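Local coordinates for protein cpftsy (Physcomitrella patens, PDB 4AK9) that probably serves as the chloroplast signal recognition particle receptor, a SIMIBI-class GTPase that helps target proteins to the thylakoid membrane, at residues A[87-90]-A[91-94]; A[33-36]-A[37-41]; A[130-133]-A[134-138]. One frame throughout, in Å; residues are numbered along the deposited sequence.

Contact 1 (A[87-90]-A[91-94])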
# COMPACT_ATOMS: atom_id res chain seq x y z
N GLN A 87 4.52 -28.13 -0.86
CA GLN A 87 5.57 -27.86 -1.84
C GLN A 87 5.46 -26.43 -2.37
O GLN A 87 6.47 -25.78 -2.67
CB GLN A 87 5.52 -28.85 -3.01
CG GLN A 87 6.02 -30.25 -2.66
CD GLN A 87 5.70 -31.26 -3.75
OE1 GLN A 87 5.69 -30.93 -4.95
NE2 GLN A 87 5.42 -32.49 -3.34
N ILE A 88 4.22 -25.96 -2.51
CA ILE A 88 3.97 -24.62 -3.02
C ILE A 88 4.44 -23.59 -1.99
O ILE A 88 5.07 -22.58 -2.34
CB ILE A 88 2.48 -24.43 -3.35
CG1 ILE A 88 2.15 -25.21 -4.63
CG2 ILE A 88 2.13 -22.95 -3.54
CD1 ILE A 88 0.66 -25.32 -4.87
N LYS A 89 4.17 -23.89 -0.72
CA LYS A 89 4.60 -23.08 0.41
C LYS A 89 6.12 -22.98 0.44
O LYS A 89 6.66 -21.89 0.62
CB LYS A 89 4.10 -23.69 1.72
CG LYS A 89 4.58 -22.97 2.99
CD LYS A 89 4.19 -21.50 2.96
CE LYS A 89 3.63 -21.02 4.29
NZ LYS A 89 4.46 -21.42 5.45
N GLU A 90 6.80 -24.10 0.27
CA GLU A 90 8.26 -24.05 0.19
C GLU A 90 8.74 -23.22 -0.99
O GLU A 90 9.71 -22.50 -0.84
CB GLU A 90 8.89 -25.45 0.16
CG GLU A 90 9.15 -26.01 1.56
CD GLU A 90 9.78 -24.97 2.51
OE1 GLU A 90 10.87 -24.43 2.20
OE2 GLU A 90 9.17 -24.70 3.58
N ALA A 91 8.07 -23.32 -2.15
CA ALA A 91 8.53 -22.58 -3.32
C ALA A 91 8.31 -21.09 -3.10
O ALA A 91 9.13 -20.26 -3.54
CB ALA A 91 7.82 -23.05 -4.57
N LEU A 92 7.21 -20.76 -2.44
CA LEU A 92 6.91 -19.37 -2.11
C LEU A 92 8.06 -18.75 -1.29
O LEU A 92 8.54 -17.66 -1.60
CB LEU A 92 5.60 -19.28 -1.34
CG LEU A 92 5.22 -17.92 -0.73
CD1 LEU A 92 4.99 -16.87 -1.83
CD2 LEU A 92 3.99 -18.05 0.13
N LYS A 93 8.50 -19.44 -0.25
CA LYS A 93 9.60 -18.95 0.58
C LYS A 93 10.88 -18.81 -0.22
O LYS A 93 11.58 -17.81 -0.08
CB LYS A 93 9.83 -19.85 1.81
CG LYS A 93 8.64 -19.90 2.75
CD LYS A 93 8.86 -20.88 3.92
CE LYS A 93 10.13 -20.53 4.68
NZ LYS A 93 10.29 -21.35 5.93
N LYS A 94 11.21 -19.82 -1.04
CA LYS A 94 12.45 -19.76 -1.82
C LYS A 94 12.45 -18.65 -2.85
O LYS A 94 13.47 -18.02 -3.07
CB LYS A 94 12.75 -21.10 -2.51
CG LYS A 94 13.08 -22.17 -1.52
CD LYS A 94 13.22 -23.55 -2.17
CE LYS A 94 13.47 -24.61 -1.09
NZ LYS A 94 13.08 -25.98 -1.54
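E90 meets K93 and K94 on helix 85-101 of the helical bundle domain, reaching K93 (i+3) and K94 (i+4) on the next turn of a regular alpha helix. The backbone evidence is a run of four i to i+4 bonds, from Q87 O to A91 N through E90 O to K94 N; the shortest, L92 N to I88 O, measures 2.8 Å. The E90 chain is bent at its second torsion (chi2 -44°), which swings the carboxylate from CG back toward the following turn, still standing off the helix surface. Its two oxygens then meet lysine methylenes and not ammonium groups: OE2 lies 3.8 Å from K93 CD and OE1 4.2 Å from K94 CE, and the two lysine chains pass E90 at a slant. The charged ends stay beyond salt-bridge range, E90 OE2 to K93 NZ being 4.2 Å, so the attraction is probably only a general electrostatic one. A bend at the third torsion of K93 (chi3 55°) helps bring its NZ to F317 O, to which it is hydrogen-bonded. K89 NZ makes a salt bridge with D34, which would help to offset the like charge of K93 NZ, 5.9 Å away. On the apolar face, seated among the neighbouring helices and the chain's C-terminal end, I88 packs on I73, I77 and L37, while L92 lies against I69, V33 and F317. The lysine stems also lie along the preceding turn: K93 CG sits 3.5 Å from K89 O, and K94 CG is likewise 3.5 Å from E90 O.

Contact 2 (A[33-36]-A[37-41])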
# COMPACT_ATOMS: atom_id res chain seq x y z
N VAL A 33 -1.97 -18.13 4.49
CA VAL A 33 -1.41 -18.86 3.34
C VAL A 33 -1.48 -20.38 3.54
O VAL A 33 -1.91 -21.12 2.65
CB VAL A 33 0.03 -18.40 3.01
CG1 VAL A 33 0.72 -19.37 2.05
CG2 VAL A 33 -0.02 -16.99 2.38
N ASP A 34 -1.08 -20.83 4.73
CA ASP A 34 -1.14 -22.26 5.05
C ASP A 34 -2.57 -22.82 4.95
O ASP A 34 -2.80 -23.87 4.35
CB ASP A 34 -0.58 -22.53 6.46
CG ASP A 34 0.88 -22.15 6.59
OD1 ASP A 34 1.74 -22.82 5.97
OD2 ASP A 34 1.16 -21.19 7.34
N GLU A 35 -3.52 -22.09 5.53
CA GLU A 35 -4.92 -22.49 5.43
C GLU A 35 -5.38 -22.57 3.98
O GLU A 35 -6.01 -23.54 3.56
CB GLU A 35 -5.79 -21.47 6.16
CG GLU A 35 -7.28 -21.71 5.99
CD GLU A 35 -7.90 -22.42 7.19
OE1 GLU A 35 -7.13 -22.79 8.12
OE2 GLU A 35 -9.14 -22.60 7.21
N LEU A 36 -5.05 -21.53 3.22
CA LEU A 36 -5.41 -21.45 1.82
C LEU A 36 -4.89 -22.63 1.02
O LEU A 36 -5.56 -23.15 0.12
CB LEU A 36 -4.82 -20.16 1.24
CG LEU A 36 -5.17 -19.81 -0.20
CD1 LEU A 36 -6.68 -19.74 -0.37
CD2 LEU A 36 -4.52 -18.47 -0.56
N LEU A 37 -3.69 -23.03 1.37
CA LEU A 37 -3.00 -24.02 0.56
C LEU A 37 -3.55 -25.41 0.86
O LEU A 37 -3.35 -26.34 0.08
CB LEU A 37 -1.50 -23.94 0.80
CG LEU A 37 -0.87 -22.74 0.07
CD1 LEU A 37 0.65 -22.71 0.20
CD2 LEU A 37 -1.29 -22.70 -1.38
N THR A 38 -4.25 -25.54 1.99
CA THR A 38 -4.96 -26.79 2.28
C THR A 38 -6.11 -27.00 1.29
O THR A 38 -6.57 -28.12 1.09
CB THR A 38 -5.51 -26.86 3.73
OG1 THR A 38 -6.65 -25.99 3.88
CG2 THR A 38 -4.43 -26.48 4.72
N TYR A 39 -6.58 -25.92 0.67
CA TYR A 39 -7.63 -26.05 -0.33
C TYR A 39 -7.07 -26.23 -1.73
O TYR A 39 -7.83 -26.29 -2.71
CB TYR A 39 -8.57 -24.83 -0.31
CG TYR A 39 -9.32 -24.70 0.99
CD1 TYR A 39 -10.38 -25.55 1.30
CD2 TYR A 39 -8.95 -23.74 1.93
CE1 TYR A 39 -11.06 -25.44 2.50
CE2 TYR A 39 -9.63 -23.62 3.13
CZ TYR A 39 -10.68 -24.47 3.41
OH TYR A 39 -11.35 -24.34 4.62
N TRP A 40 -5.75 -26.30 -1.84
CA TRP A 40 -5.13 -26.39 -3.16
C TRP A 40 -5.34 -27.78 -3.81
O TRP A 40 -5.15 -28.83 -3.17
CB TRP A 40 -3.64 -26.06 -3.14
CG TRP A 40 -3.10 -26.03 -4.53
CD1 TRP A 40 -3.11 -24.98 -5.40
CD2 TRP A 40 -2.54 -27.14 -5.25
NE1 TRP A 40 -2.54 -25.35 -6.60
CE2 TRP A 40 -2.20 -26.67 -6.54
CE3 TRP A 40 -2.27 -28.48 -4.93
CZ2 TRP A 40 -1.61 -27.50 -7.51
CZ3 TRP A 40 -1.70 -29.30 -5.88
CH2 TRP A 40 -1.37 -28.82 -7.16
N ASN A 41 -5.73 -27.73 -5.08
CA ASN A 41 -5.74 -28.88 -5.97
C ASN A 41 -5.67 -28.34 -7.39
O ASN A 41 -5.80 -27.13 -7.60
CB ASN A 41 -7.00 -29.73 -5.75
CG ASN A 41 -8.28 -28.96 -6.04
OD1 ASN A 41 -8.51 -28.53 -7.17
ND2 ASN A 41 -9.11 -28.79 -5.01
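E35 O is gripped twice by T38: OG1 donates to it at 2.6 Å, in the carbonyl plane, and the backbone N adds a weak bond at 3.1 Å. The threonine hydroxyl stands between its own N and carbonyl carbon (chi1 73°), a setting that turns it back toward the preceding turn. There it also sits 3.7 Å above one face of the Y39 ring, displaced toward the rim. Y39 lies side by side with E35, the ring and carboxylate planes 63° apart, and E35 OE2 comes 3.8 Å from Y39 OH. Y39 N donates to L36 O (3.0 Å) from above the carbonyl plane, 57° out of it, where the i to i+4 pattern gives way to a type I turn from L37 to W40. On the inner side, V33 and L37 run alongside each other, V33 CG1 to L37 CD1 at 3.8 Å, next to K89 of helix 85-101. With L37 cut back to an alanine, V33 CG1 would probably lose this apolar partner and a gap would open beside K89. The chemistry implies that i to i+3 bonds and a side-chain hydroxyl take over the last carbonyls here, while the L37 side chain, beside V33, faces helix 85-101.

Contact 3 (A[130-133]-A[134-138])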
# COMPACT_ATOMS: atom_id res chain seq x y z
N THR A 130 17.29 10.90 12.68
CA THR A 130 18.04 11.17 13.92
C THR A 130 18.11 9.93 14.79
O THR A 130 19.19 9.52 15.25
CB THR A 130 17.41 12.33 14.71
OG1 THR A 130 17.40 13.51 13.89
CG2 THR A 130 18.23 12.61 15.95
N THR A 131 16.97 9.29 15.01
CA THR A 131 16.91 8.08 15.79
C THR A 131 17.75 6.99 15.18
O THR A 131 18.51 6.31 15.87
CB THR A 131 15.43 7.59 15.89
OG1 THR A 131 14.69 8.54 16.66
CG2 THR A 131 15.37 6.25 16.55
N THR A 132 17.66 6.82 13.86
CA THR A 132 18.45 5.77 13.19
C THR A 132 19.95 5.99 13.36
O THR A 132 20.70 5.03 13.60
CB THR A 132 18.07 5.65 11.69
OG1 THR A 132 16.67 5.35 11.61
CG2 THR A 132 18.88 4.51 11.02
N LEU A 133 20.35 7.25 13.19
CA LEU A 133 21.72 7.72 13.38
C LEU A 133 22.21 7.30 14.79
O LEU A 133 23.28 6.73 14.93
CB LEU A 133 21.72 9.25 13.24
CG LEU A 133 22.76 9.96 12.35
CD1 LEU A 133 23.71 8.98 11.74
CD2 LEU A 133 22.07 10.79 11.26
N GLY A 134 21.41 7.57 15.81
CA GLY A 134 21.76 7.18 17.17
C GLY A 134 21.90 5.68 17.35
O GLY A 134 22.87 5.20 17.98
N LYS A 135 20.97 4.91 16.77
CA LYS A 135 21.06 3.48 16.94
C LYS A 135 22.20 2.87 16.14
O LYS A 135 22.74 1.83 16.55
CB LYS A 135 19.73 2.80 16.57
CG LYS A 135 18.54 3.27 17.43
CD LYS A 135 17.32 2.36 17.18
CE LYS A 135 16.07 2.99 17.73
NZ LYS A 135 14.90 1.99 17.79
N LEU A 136 22.56 3.49 15.01
CA LEU A 136 23.76 3.04 14.30
C LEU A 136 25.01 3.27 15.16
O LEU A 136 25.89 2.40 15.26
CB LEU A 136 23.94 3.76 12.96
CG LEU A 136 23.08 3.26 11.82
CD1 LEU A 136 23.20 4.20 10.60
CD2 LEU A 136 23.51 1.82 11.48
N ALA A 137 25.09 4.46 15.72
CA ALA A 137 26.22 4.82 16.59
C ALA A 137 26.41 3.82 17.71
O ALA A 137 27.53 3.41 18.02
CB ALA A 137 25.99 6.17 17.17
N ASN A 138 25.29 3.41 18.31
CA ASN A 138 25.31 2.48 19.42
C ASN A 138 25.88 1.14 19.00
O ASN A 138 26.62 0.49 19.75
CB ASN A 138 23.90 2.33 19.99
CG ASN A 138 23.79 1.19 20.99
OD1 ASN A 138 24.19 1.32 22.14
ND2 ASN A 138 23.24 0.05 20.54
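T131 O and K135 N meet nearly along the C=O axis at 3.0 Å, and peptide groups like theirs are the only flat groups in contact between 130-133 and 134-138, joined C=O to N-H and not face to face. L136 N reaches T132 O at 2.8 Å. G134 N and A137 N complete the i to i+4 run on T130 O and L133 O. Among side chains, T131 and K135 lie side by side and point the same way, with T131 CG2 touching K135 CE at 3.5 Å. The threonine methyl is placed there by its rotation about CA-CB (chi1 -67°), which sets CG2 anti to the backbone N and OG1 beside it, hydrogen-bonded to G127 O. K135 is extended beyond CG, and this carries NZ away from the helix to G300 O. Its CG rests 3.4 Å from T131 O. L136 brings CG to 3.5 Å from T132 O and packs, like L133, on I121 of strand 117-123. The hydroxyls of T130 and T132 bind G126 O and G128 O, giving three consecutive threonines that each reach back one turn. This buried part of helix 126-142, soon after the loop that follows strand 117-123, is consistent with the P-loop (Walker A) strand-loop-helix of SRP-type GTPases, in which T130 fits the terminal threonine of the motif.

In the fold
Along the chain contact 2 comes first, then contact 1, then contact 3. The first two share the helical bundle domain: their centres lie 12 Å apart and they touch directly, by the salt bridge from K89 NZ to D34 OD1 (3.1 Å) and by packing of I88 CD1 on W40 CE2 (3.6 Å). Helices 32-37 and 85-101 are thereby joined through both charge and apolar contact. Contact 3 belongs to the GTPase domain, on helix 126-142, which follows strand 117-123 of the central sheet and packs on it, on the opposite side of the chain's centre. Its nearest atoms are about 26 Å from contact 1 and about 29 Å from contact 2, so the bundle pair does not touch this part of the helix that follows the probable P-loop.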